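PDB 3TS7: geranyltranstransferase from Methylococcus capsulatus, which probably catalyses the magnesium-dependent condensation of isopentenyl diphosphate with geranyl diphosphate, giving farnesyl diphosphate. Local coordinates for residues Y59-T64 with L198-R203; A76-F81 with E149-A154; I137-P140 with A146-E149; A218-L223 with H273-E278; D229-E234 with L260-A265. All blocks are in the same frame, centred on the assembly; numbering follows the deposited sequence.

Contact 1. Residues Y59-T64 with L198-R203; sequences YATGQT and LACLAR. With PO4 (phosphate ion), chain G.
Phosphate oxygen O1 is gripped by two nitrogens of Arg-203: NE reaches it at 3.0 Å with an N-H...O angle of 163°, and NH1 adds a weak bond. NH1 is better matched to the neighbouring oxygen O4 of the ion, at 3.1 Å. The guanidinium thus offers its NE/NH1 edge, with the phosphorus lying in its plane, after the chain has bent at chi2 and chi3. A leucine here would probably leave that side of the ion without its charged partner, with Gln-210 NE2 still bonded to it. Away from this polar end, helices 53-65 and 177-201 pack through small residues. The CA atoms of Gly-62 and Ala-199 are 5.2 Å apart, a close approach. Ala-199 CB lies 3.9 Å from Gly-62 N and 3.7 Å from Thr-61 CG2, a methyl held anti to its own backbone nitrogen (chi1 of OG1 -60°). That rotation leaves OG1 beside the helix backbone, bonded to Leu-57 O. The chemistry is therefore divided: a buried apolar seam joins two helices of the isoprenoid synthase fold, while the loop that follows carries a cation able to hold an anion, here a phosphate probably from the crystallisation liquor.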
# COMPACT_ATOMS: atom_id res chain seq x y z
N TYR B 59 13.62 -5.09 -15.91
CA TYR B 59 14.38 -6.15 -16.57
C TYR B 59 15.50 -5.58 -17.45
O TYR B 59 16.62 -6.07 -17.42
CB TYR B 59 13.46 -7.06 -17.38
CG TYR B 59 12.55 -7.99 -16.57
CD1 TYR B 59 13.08 -8.87 -15.61
CD2 TYR B 59 11.18 -8.02 -16.81
CE1 TYR B 59 12.23 -9.73 -14.88
CE2 TYR B 59 10.34 -8.87 -16.11
CZ TYR B 59 10.87 -9.73 -15.15
OH TYR B 59 10.00 -10.55 -14.48
N ALA B 60 15.20 -4.52 -18.20
CA ALA B 60 16.22 -3.93 -19.10
C ALA B 60 17.36 -3.31 -18.33
O ALA B 60 18.50 -3.44 -18.73
CB ALA B 60 15.59 -2.91 -20.06
N THR B 61 17.05 -2.63 -17.23
CA THR B 61 18.08 -2.06 -16.37
C THR B 61 18.96 -3.16 -15.78
O THR B 61 20.18 -3.04 -15.76
CB THR B 61 17.47 -1.22 -15.23
OG1 THR B 61 16.71 -0.14 -15.80
CG2 THR B 61 18.53 -0.65 -14.31
N GLY B 62 18.34 -4.24 -15.30
CA GLY B 62 19.09 -5.35 -14.71
C GLY B 62 20.08 -6.00 -15.67
O GLY B 62 21.22 -6.27 -15.30
N GLN B 63 19.62 -6.23 -16.89
CA GLN B 63 20.45 -6.80 -17.95
C GLN B 63 21.64 -5.88 -18.27
O GLN B 63 22.74 -6.36 -18.54
CB GLN B 63 19.62 -7.06 -19.22
CG GLN B 63 20.31 -7.95 -20.22
CD GLN B 63 19.51 -8.14 -21.46
OE1 GLN B 63 18.48 -8.82 -21.46
NE2 GLN B 63 19.97 -7.56 -22.55
N THR B 64 21.41 -4.57 -18.17
CA THR B 64 22.43 -3.58 -18.48
C THR B 64 23.57 -3.58 -17.47
O THR B 64 24.73 -3.50 -17.84
CB THR B 64 21.79 -2.16 -18.63
OG1 THR B 64 20.94 -2.17 -19.78
CG2 THR B 64 22.84 -1.06 -18.80
N LEU B 198 15.11 -0.09 -8.33
CA LEU B 198 14.97 -1.44 -7.75
C LEU B 198 15.98 -2.42 -8.35
O LEU B 198 16.61 -3.19 -7.61
CB LEU B 198 13.56 -1.99 -7.98
CG LEU B 198 12.41 -1.33 -7.18
CD1 LEU B 198 11.16 -2.13 -7.23
CD2 LEU B 198 12.83 -1.14 -5.79
N ALA B 199 16.10 -2.38 -9.68
CA ALA B 199 17.13 -3.17 -10.39
C ALA B 199 18.54 -2.83 -9.93
O ALA B 199 19.35 -3.73 -9.72
CB ALA B 199 16.99 -3.01 -11.90
N CYS B 200 18.83 -1.54 -9.78
CA CYS B 200 20.11 -1.10 -9.28
C CYS B 200 20.43 -1.66 -7.89
O CYS B 200 21.57 -2.07 -7.63
CB CYS B 200 20.21 0.43 -9.29
SG CYS B 200 20.26 1.15 -10.98
N LEU B 201 19.42 -1.71 -7.02
CA LEU B 201 19.59 -2.24 -5.65
C LEU B 201 19.80 -3.77 -5.61
O LEU B 201 20.24 -4.30 -4.59
CB LEU B 201 18.39 -1.85 -4.77
CG LEU B 201 18.30 -0.37 -4.38
CD1 LEU B 201 16.87 0.02 -3.89
CD2 LEU B 201 19.38 0.02 -3.36
N ALA B 202 19.45 -4.46 -6.70
CA ALA B 202 19.76 -5.90 -6.82
C ALA B 202 21.18 -6.19 -7.35
O ALA B 202 21.53 -7.36 -7.63
CB ALA B 202 18.71 -6.59 -7.66
N ARG B 203 21.99 -5.13 -7.47
CA ARG B 203 23.40 -5.26 -7.85
C ARG B 203 24.25 -4.78 -6.68
O ARG B 203 24.55 -3.60 -6.59
CB ARG B 203 23.73 -4.42 -9.08
CG ARG B 203 24.92 -4.90 -9.96
CD ARG B 203 26.26 -4.87 -9.24
NE ARG B 203 27.31 -4.19 -10.01
CZ ARG B 203 28.54 -3.95 -9.55
NH1 ARG B 203 29.41 -3.31 -10.32
NH2 ARG B 203 28.89 -4.35 -8.34
P PO4 G . 28.00 -2.68 -13.91
O1 PO4 G . 27.16 -3.51 -12.95
O2 PO4 G . 28.60 -3.59 -14.97
O3 PO4 G . 27.14 -1.64 -14.61
O4 PO4 G . 29.08 -1.98 -13.11

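Contact 2. Residues A76-F81 with E149-A154; sequences ACAVEF and ETLAKA
Val-79 and Leu-151 mark the nearest approach of the two helical segments, with their CA atoms 7.4 Å apart, so the backbones stand well back and side chains fill the interval. Both belong to the all-helical isoprenoid synthase fold, 76-81 being part of helix 73-90 and 149-154 part of helix 141-155. Leu-151 does most of the bridging. Its CG is anti to the backbone nitrogen (chi1 -167°), which carries the branched end across to helix 73-90, where the two methyls divide between neighbouring residues. CD2 rests near Ala-78, 4.3 Å from its CB and 4.2 Å from its carbonyl O, whereas CD1 goes to Val-79. The side chains of Val-79 and Leu-151 meet at a slant, and one branch of the valine makes the contact.

Further residues close round the contact. Leu-131 of helix 113-133 touches both Ala-78 and Leu-151, and Val-79 also lies against Leu-198 and Ser-195 of helix 177-201. On its other flank the 149-154 segment faces the second subunit: Ala-152 packs on Ala-125 there, and Glu-149 OE1 is hydrogen-bonded to His-129 ND1 of that subunit. Helix 141-155 thus joins the interior of its own subunit to the dimer interface. The tightest approach between the two segments is methyl to methyl, Val-79 CG1 to Leu-151 CD1 at 3.8 Å.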
# COMPACT_ATOMS: atom_id res chain seq x y z
N ALA B 76 10.09 -6.50 -10.24
CA ALA B 76 9.29 -6.17 -11.44
C ALA B 76 7.80 -6.33 -11.17
O ALA B 76 7.01 -5.47 -11.56
CB ALA B 76 9.71 -6.99 -12.66
N CYS B 77 7.41 -7.41 -10.49
CA CYS B 77 6.02 -7.61 -10.09
C CYS B 77 5.54 -6.56 -9.09
O CYS B 77 4.38 -6.17 -9.17
CB CYS B 77 5.81 -8.99 -9.45
SG CYS B 77 6.01 -10.33 -10.59
N ALA B 78 6.41 -6.18 -8.15
CA ALA B 78 6.10 -5.20 -7.10
C ALA B 78 5.74 -3.86 -7.71
O ALA B 78 4.73 -3.26 -7.33
CB ALA B 78 7.27 -5.02 -6.13
N VAL B 79 6.55 -3.39 -8.68
CA VAL B 79 6.21 -2.10 -9.32
C VAL B 79 4.97 -2.20 -10.17
O VAL B 79 4.22 -1.24 -10.25
CB VAL B 79 7.38 -1.44 -10.13
CG1 VAL B 79 8.45 -0.93 -9.21
CG2 VAL B 79 7.95 -2.38 -11.20
N GLU B 80 4.74 -3.35 -10.80
CA GLU B 80 3.55 -3.54 -11.62
C GLU B 80 2.26 -3.63 -10.80
O GLU B 80 1.21 -3.14 -11.24
CB GLU B 80 3.69 -4.77 -12.53
CG GLU B 80 2.58 -4.95 -13.56
CD GLU B 80 2.57 -3.88 -14.65
OE1 GLU B 80 1.79 -4.00 -15.62
OE2 GLU B 80 3.34 -2.90 -14.56
N PHE B 81 2.35 -4.25 -9.62
CA PHE B 81 1.22 -4.30 -8.68
C PHE B 81 0.81 -2.88 -8.28
O PHE B 81 -0.38 -2.55 -8.31
CB PHE B 81 1.56 -5.12 -7.41
CG PHE B 81 1.54 -6.63 -7.60
CD1 PHE B 81 0.82 -7.21 -8.65
CD2 PHE B 81 2.17 -7.46 -6.68
CE1 PHE B 81 0.79 -8.63 -8.80
CE2 PHE B 81 2.14 -8.87 -6.83
CZ PHE B 81 1.46 -9.44 -7.90
N GLU B 149 11.80 0.93 0.90
CA GLU B 149 11.78 2.39 1.05
C GLU B 149 11.58 3.10 -0.27
O GLU B 149 10.80 4.06 -0.34
CB GLU B 149 13.03 2.90 1.78
CG GLU B 149 13.23 4.46 1.76
CD GLU B 149 12.02 5.29 2.24
OE1 GLU B 149 11.06 4.74 2.85
OE2 GLU B 149 12.01 6.51 1.99
N THR B 150 12.26 2.61 -1.31
CA THR B 150 12.13 3.15 -2.65
C THR B 150 10.69 3.09 -3.11
O THR B 150 10.14 4.10 -3.58
CB THR B 150 13.02 2.37 -3.65
OG1 THR B 150 14.38 2.68 -3.37
CG2 THR B 150 12.68 2.75 -5.10
N LEU B 151 10.06 1.93 -2.96
CA LEU B 151 8.70 1.76 -3.46
C LEU B 151 7.71 2.60 -2.63
O LEU B 151 6.76 3.18 -3.18
CB LEU B 151 8.29 0.28 -3.50
CG LEU B 151 6.99 -0.01 -4.30
CD1 LEU B 151 7.17 0.13 -5.80
CD2 LEU B 151 6.51 -1.43 -3.98
N ALA B 152 7.94 2.68 -1.33
CA ALA B 152 7.03 3.42 -0.47
C ALA B 152 7.11 4.92 -0.77
O ALA B 152 6.08 5.56 -0.86
CB ALA B 152 7.34 3.16 0.98
N LYS B 153 8.31 5.45 -0.99
CA LYS B 153 8.49 6.88 -1.27
C LYS B 153 7.93 7.23 -2.64
O LYS B 153 7.27 8.27 -2.80
CB LYS B 153 9.97 7.28 -1.14
CG LYS B 153 10.22 8.78 -0.87
CD LYS B 153 11.59 9.19 -1.40
CE LYS B 153 12.24 10.33 -0.60
NZ LYS B 153 13.34 9.88 0.32
N ALA B 154 8.14 6.35 -3.62
CA ALA B 154 7.60 6.54 -4.96
C ALA B 154 6.08 6.41 -5.08
O ALA B 154 5.47 7.04 -5.95
CB ALA B 154 8.28 5.60 -5.96

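Contact 3. Residues I137-P140 with A146-E149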
# COMPACT_ATOMS: atom_id res chain seq x y z
N ILE B 137 14.21 -12.83 -4.41
CA ILE B 137 14.96 -11.58 -4.34
C ILE B 137 16.15 -11.77 -3.41
O ILE B 137 16.19 -11.23 -2.29
CB ILE B 137 14.10 -10.35 -3.90
CG1 ILE B 137 12.72 -10.38 -4.56
CG2 ILE B 137 14.84 -9.02 -4.23
CD1 ILE B 137 11.77 -9.23 -4.11
N ALA B 138 17.13 -12.54 -3.88
CA ALA B 138 18.24 -12.97 -3.04
C ALA B 138 19.34 -11.90 -2.97
O ALA B 138 20.39 -12.00 -3.62
CB ALA B 138 18.79 -14.33 -3.52
N VAL B 139 19.07 -10.85 -2.19
CA VAL B 139 19.97 -9.72 -2.04
C VAL B 139 20.22 -9.50 -0.55
O VAL B 139 19.49 -10.05 0.27
CB VAL B 139 19.35 -8.42 -2.66
CG1 VAL B 139 18.93 -8.63 -4.11
CG2 VAL B 139 18.17 -7.93 -1.83
N PRO B 140 21.24 -8.71 -0.18
CA PRO B 140 21.49 -8.43 1.23
C PRO B 140 20.33 -7.68 1.89
O PRO B 140 19.54 -7.02 1.20
CB PRO B 140 22.74 -7.55 1.20
CG PRO B 140 23.46 -7.98 -0.04
CD PRO B 140 22.38 -8.28 -1.03
N ALA B 146 16.14 -1.08 1.40
CA ALA B 146 16.21 0.04 0.47
C ALA B 146 15.20 -0.07 -0.67
O ALA B 146 14.64 0.94 -1.09
CB ALA B 146 17.63 0.20 -0.07
N MET B 147 14.94 -1.28 -1.17
CA MET B 147 13.92 -1.48 -2.20
C MET B 147 12.53 -1.10 -1.71
O MET B 147 11.73 -0.51 -2.45
CB MET B 147 13.85 -2.93 -2.62
CG MET B 147 15.00 -3.39 -3.50
SD MET B 147 14.78 -5.11 -3.91
CE MET B 147 16.26 -5.39 -4.91
N ILE B 148 12.25 -1.48 -0.47
CA ILE B 148 10.94 -1.22 0.17
C ILE B 148 10.77 0.28 0.35
O ILE B 148 9.74 0.84 -0.06
CB ILE B 148 10.79 -1.95 1.53
CG1 ILE B 148 10.80 -3.48 1.30
CG2 ILE B 148 9.51 -1.50 2.25
CD1 ILE B 148 11.30 -4.28 2.48
N GLU B 149 11.80 0.93 0.90
CA GLU B 149 11.78 2.39 1.05
C GLU B 149 11.58 3.10 -0.27
O GLU B 149 10.80 4.06 -0.34
CB GLU B 149 13.03 2.90 1.78
CG GLU B 149 13.23 4.46 1.76
CD GLU B 149 12.02 5.29 2.24
OE1 GLU B 149 11.06 4.74 2.85
OE2 GLU B 149 12.01 6.51 1.99
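Met-147 reaches Ile-137 and Val-139 as a nearly straight rod: CG stands anti to the carbonyl carbon, beside the backbone nitrogen (chi1 -74°), and the chain is fully extended beyond it, with the terminal torsion at -179°. On the other side Ile-137 is turned so that CG1 lies beside the backbone nitrogen (chi1 -41°), which puts CG2 anti to it, and this methyl is the branch that meets the thioether. Its distance to Met-147 SD is 3.9 Å and to Met-147 CE 4.0 Å, so it covers the last bond of the chain from the side and not the methyl alone. The two side chains slide past each other in opposite directions, each running toward the backbone from which the other springs. Val-139 completes the grip with CG1, 4.3 Å from Met-147 CE.

The backbones are far apart, 10.2 Å between the CA atoms of Val-139 and Met-147, and the extended methionine and the branches of Ile-137 and Val-139 together bridge that distance. Segment 137-140 belongs to the connection between helices 113-133 and 141-155 of the all-helical isoprenoid synthase fold. Ala-138 is the centre of an inverse gamma turn, closed by Val-139 N to Ile-137 O at 2.9 Å. Pro-140 then takes the N-cap position of helix 141-155, and the connection packs back against the helix it leads into. Pro-75 of helix 73-90 touches both Ile-137 and Met-147, and Leu-198, Leu-201 and Ala-202 also pack on the methionine. Ile-148, one residue further on, packs against Ala-132 of the second subunit.

Contact 4. Residues A218-L223 with H273-E278; sequences AKCIGL and HEAALE
No flat group enters the interface where Cys-220 packs against Ala-275 and Ala-276; the imidazole of His-273, the one ring in the two segments, springs from a CB that points away from helix 208-237 and lies instead against Ile-298 of helix 288-298. What meets is a thiol and a few methyls. The helices run almost antiparallel, 157° between their directions, with their axes 8.1 Å apart, and the CA atoms of Cys-220 and Ala-276 come within 5.3 Å. Cys-220 is directed at the other helix. Its SG, held beside the backbone nitrogen (chi1 -63°), lies 3.7 Å from Ala-275 CB, while its CB is 3.9 Å from Ala-276 CB. Ile-221 comes to that second alanine from the next position along, CG2 standing 3.8 Å from Ala-276 CB. Because its CG1 occupies the place between the backbone nitrogen and carbonyl carbon, CG2 is the branch left to face helix 262-279; the isoleucine also touches Ala-294 and Ile-297 of helix 288-298. With alanine on one side and cysteine on the other, the small side chains allow this close antiparallel pairing within the isoprenoid synthase fold, and cohesion between the segments comes from dispersion and burial of apolar surface.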
# COMPACT_ATOMS: atom_id res chain seq x y z
N ALA B 218 15.89 7.49 -16.33
CA ALA B 218 14.50 7.17 -15.96
C ALA B 218 13.62 8.43 -15.88
O ALA B 218 12.52 8.47 -16.47
CB ALA B 218 14.49 6.39 -14.62
N LYS B 219 14.15 9.45 -15.22
CA LYS B 219 13.48 10.76 -15.07
C LYS B 219 13.18 11.41 -16.43
O LYS B 219 12.05 11.86 -16.68
CB LYS B 219 14.32 11.70 -14.21
CG LYS B 219 13.68 13.08 -14.01
CD LYS B 219 14.51 13.97 -13.13
CE LYS B 219 13.74 15.24 -12.74
NZ LYS B 219 14.56 16.06 -11.82
N CYS B 220 14.18 11.40 -17.31
CA CYS B 220 14.05 12.01 -18.64
C CYS B 220 13.08 11.24 -19.53
O CYS B 220 12.26 11.85 -20.21
CB CYS B 220 15.42 12.20 -19.31
SG CYS B 220 16.51 13.32 -18.44
N ILE B 221 13.11 9.90 -19.54
CA ILE B 221 12.11 9.22 -20.37
C ILE B 221 10.67 9.38 -19.85
O ILE B 221 9.72 9.45 -20.64
CB ILE B 221 12.43 7.73 -20.71
CG1 ILE B 221 12.24 6.82 -19.52
CG2 ILE B 221 13.85 7.57 -21.32
CD1 ILE B 221 12.59 5.36 -19.84
N GLY B 222 10.53 9.45 -18.53
CA GLY B 222 9.23 9.62 -17.89
C GLY B 222 8.61 10.96 -18.31
O GLY B 222 7.45 11.01 -18.69
N LEU B 223 9.41 12.01 -18.28
CA LEU B 223 8.91 13.33 -18.65
C LEU B 223 8.60 13.41 -20.13
O LEU B 223 7.52 13.85 -20.53
CB LEU B 223 9.90 14.42 -18.25
CG LEU B 223 9.84 14.83 -16.78
CD1 LEU B 223 11.12 15.53 -16.39
CD2 LEU B 223 8.60 15.71 -16.47
N HIS B 273 14.70 13.56 -24.47
CA HIS B 273 15.16 12.37 -25.16
C HIS B 273 16.69 12.37 -25.30
O HIS B 273 17.34 11.36 -25.01
CB HIS B 273 14.47 12.21 -26.51
CG HIS B 273 14.60 10.84 -27.11
ND1 HIS B 273 13.81 10.39 -28.15
CD2 HIS B 273 15.42 9.80 -26.78
CE1 HIS B 273 14.15 9.15 -28.46
NE2 HIS B 273 15.12 8.77 -27.65
N GLU B 274 17.27 13.51 -25.68
CA GLU B 274 18.72 13.68 -25.73
C GLU B 274 19.41 13.48 -24.40
O GLU B 274 20.48 12.90 -24.35
CB GLU B 274 19.10 15.07 -26.26
CG GLU B 274 18.65 15.32 -27.69
CD GLU B 274 18.75 16.79 -28.10
OE1 GLU B 274 18.13 17.15 -29.12
OE2 GLU B 274 19.46 17.57 -27.44
N ALA B 275 18.82 14.04 -23.34
CA ALA B 275 19.40 13.95 -22.01
C ALA B 275 19.34 12.48 -21.50
O ALA B 275 20.27 12.04 -20.84
CB ALA B 275 18.67 14.90 -21.05
N ALA B 276 18.27 11.76 -21.83
CA ALA B 276 18.14 10.33 -21.55
C ALA B 276 19.32 9.51 -22.13
O ALA B 276 19.99 8.76 -21.41
CB ALA B 276 16.81 9.81 -22.09
N LEU B 277 19.58 9.71 -23.42
CA LEU B 277 20.67 9.00 -24.12
C LEU B 277 22.05 9.38 -23.59
O LEU B 277 22.94 8.52 -23.47
CB LEU B 277 20.59 9.24 -25.62
CG LEU B 277 19.38 8.64 -26.33
CD1 LEU B 277 19.28 9.19 -27.75
CD2 LEU B 277 19.43 7.10 -26.35
N GLU B 278 22.22 10.65 -23.24
CA GLU B 278 23.49 11.12 -22.69
C GLU B 278 23.79 10.58 -21.28
O GLU B 278 24.95 10.43 -20.92
CB GLU B 278 23.55 12.65 -22.67
CG GLU B 278 24.97 13.22 -22.44
CD GLU B 278 26.04 12.73 -23.45
OE1 GLU B 278 27.22 12.68 -23.07
OE2 GLU B 278 25.72 12.40 -24.62

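Contact 5. Residues D229-E234 with L260-A265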
# COMPACT_ATOMS: atom_id res chain seq x y z
N ASP B 229 2.64 12.14 -25.30
CA ASP B 229 1.20 11.87 -25.15
C ASP B 229 0.37 13.11 -25.47
O ASP B 229 -0.62 13.02 -26.19
CB ASP B 229 0.85 11.39 -23.74
CG ASP B 229 1.13 9.90 -23.53
OD1 ASP B 229 1.10 9.45 -22.36
OD2 ASP B 229 1.38 9.18 -24.53
N ASP B 230 0.77 14.25 -24.93
CA ASP B 230 0.07 15.51 -25.17
C ASP B 230 0.14 15.94 -26.64
O ASP B 230 -0.86 16.38 -27.19
CB ASP B 230 0.61 16.62 -24.26
CG ASP B 230 0.16 16.46 -22.83
OD1 ASP B 230 -0.55 15.47 -22.55
OD2 ASP B 230 0.52 17.30 -21.98
N ILE B 231 1.32 15.78 -27.24
CA ILE B 231 1.56 16.13 -28.64
C ILE B 231 0.64 15.34 -29.58
O ILE B 231 0.03 15.92 -30.48
CB ILE B 231 3.04 15.99 -29.04
CG1 ILE B 231 3.86 17.05 -28.32
CG2 ILE B 231 3.24 16.11 -30.55
CD1 ILE B 231 5.34 16.79 -28.30
N LEU B 232 0.50 14.04 -29.32
CA LEU B 232 -0.34 13.19 -30.16
C LEU B 232 -1.83 13.51 -29.98
O LEU B 232 -2.60 13.48 -30.95
CB LEU B 232 -0.03 11.70 -29.93
CG LEU B 232 1.38 11.25 -30.33
CD1 LEU B 232 1.77 9.93 -29.65
CD2 LEU B 232 1.58 11.15 -31.84
N ASP B 233 -2.20 13.85 -28.76
CA ASP B 233 -3.53 14.37 -28.43
C ASP B 233 -3.86 15.68 -29.14
O ASP B 233 -4.94 15.82 -29.72
CB ASP B 233 -3.66 14.57 -26.91
CG ASP B 233 -4.14 13.33 -26.19
OD1 ASP B 233 -4.32 12.28 -26.84
OD2 ASP B 233 -4.36 13.43 -24.97
N GLU B 234 -2.92 16.64 -29.09
CA GLU B 234 -3.07 17.94 -29.74
C GLU B 234 -3.19 17.80 -31.26
O GLU B 234 -4.05 18.43 -31.88
CB GLU B 234 -1.90 18.86 -29.37
CG GLU B 234 -1.57 19.98 -30.39
CD GLU B 234 -2.51 21.17 -30.32
OE1 GLU B 234 -3.24 21.31 -29.32
OE2 GLU B 234 -2.50 21.98 -31.27
N LEU B 260 3.24 25.69 -24.22
CA LEU B 260 4.49 26.04 -24.90
C LEU B 260 4.33 26.26 -26.40
O LEU B 260 5.27 26.71 -27.04
CB LEU B 260 5.55 24.96 -24.66
CG LEU B 260 5.95 24.62 -23.23
CD1 LEU B 260 6.59 23.24 -23.18
CD2 LEU B 260 6.88 25.67 -22.65
N GLY B 261 3.16 25.95 -26.94
CA GLY B 261 3.02 25.79 -28.39
C GLY B 261 3.44 24.38 -28.77
O GLY B 261 4.20 23.73 -28.04
N LEU B 262 2.94 23.91 -29.91
CA LEU B 262 3.25 22.58 -30.40
C LEU B 262 4.75 22.37 -30.69
O LEU B 262 5.31 21.35 -30.31
CB LEU B 262 2.39 22.24 -31.63
CG LEU B 262 2.53 20.85 -32.29
CD1 LEU B 262 2.05 19.72 -31.37
CD2 LEU B 262 1.79 20.82 -33.61
N SER B 263 5.39 23.36 -31.32
CA SER B 263 6.84 23.31 -31.60
C SER B 263 7.68 23.35 -30.32
O SER B 263 8.70 22.66 -30.22
CB SER B 263 7.28 24.46 -32.51
OG SER B 263 6.16 25.17 -33.00
N GLY B 264 7.28 24.18 -29.36
CA GLY B 264 7.94 24.21 -28.06
C GLY B 264 7.81 22.90 -27.29
O GLY B 264 8.75 22.48 -26.63
N ALA B 265 6.64 22.27 -27.37
CA ALA B 265 6.40 20.95 -26.77
C ALA B 265 7.23 19.87 -27.45
O ALA B 265 7.92 19.10 -26.78
CB ALA B 265 4.92 20.60 -26.83
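Leu-262 points its CD1 methyl at two residues of the facing helix, lying across both Ile-231 and Glu-234 at a slant. The facing segment carries the sequence DDILD, the second aspartate-rich DDxxD motif of the FPP/GGPP synthase family, which in relatives takes part in magnesium-diphosphate binding; of its two apolar residues Ile-231 is the buried one, turned toward the start of helix 262-279. Leu-262 has CG anti to its backbone nitrogen (chi1 -178°), extending it over the gap. CD1 then sits 3.9 Å from Ile-231 CG2 and 3.8 Å from Glu-234 CG, the aliphatic part of a chain bent at chi2. Ile-231 uses its two branches on different partners: CG2 takes the leucine, while CG1 runs alongside Ala-265, 4.0 Å from its CB. Cutting Ile-231 back to alanine removes both branches and is likely to cost Ala-265 its packing on this side and to leave the end of Leu-262 freer to turn. Asp-230 OD2 accepts a hydrogen bond from Tyr-256 N and Asp-229 OD2 forms a salt bridge with Arg-300 NE. Pro-257 touches Asp-230, Glu-234 and Ala-265. At the far tip, Ile-231 CD1 rests 3.7 Å from the backbone carbon Ala-265 C.

In the fold
Contacts 1, 2 and 3 form one connected cluster, with centres 11 to 14 Å apart. Val-79 CG1 of contact 2 meets Leu-198 CD1 of contact 1 at 3.6 Å, and Met-147 CE of contact 3 approaches Leu-198 O at 3.5 Å. Contacts 2 and 3 share helix 141-155, which also reaches the second subunit. Contacts 4 and 5 pin the pair of helices 208-237 and 262-279 at two levels, their centres about 17 Å apart. Contact 5, at the aspartate-rich motif and thus probably near the diphosphate-binding end of the active site, lies about 32 Å between centres from contact 1, whose phosphate marks a separate place.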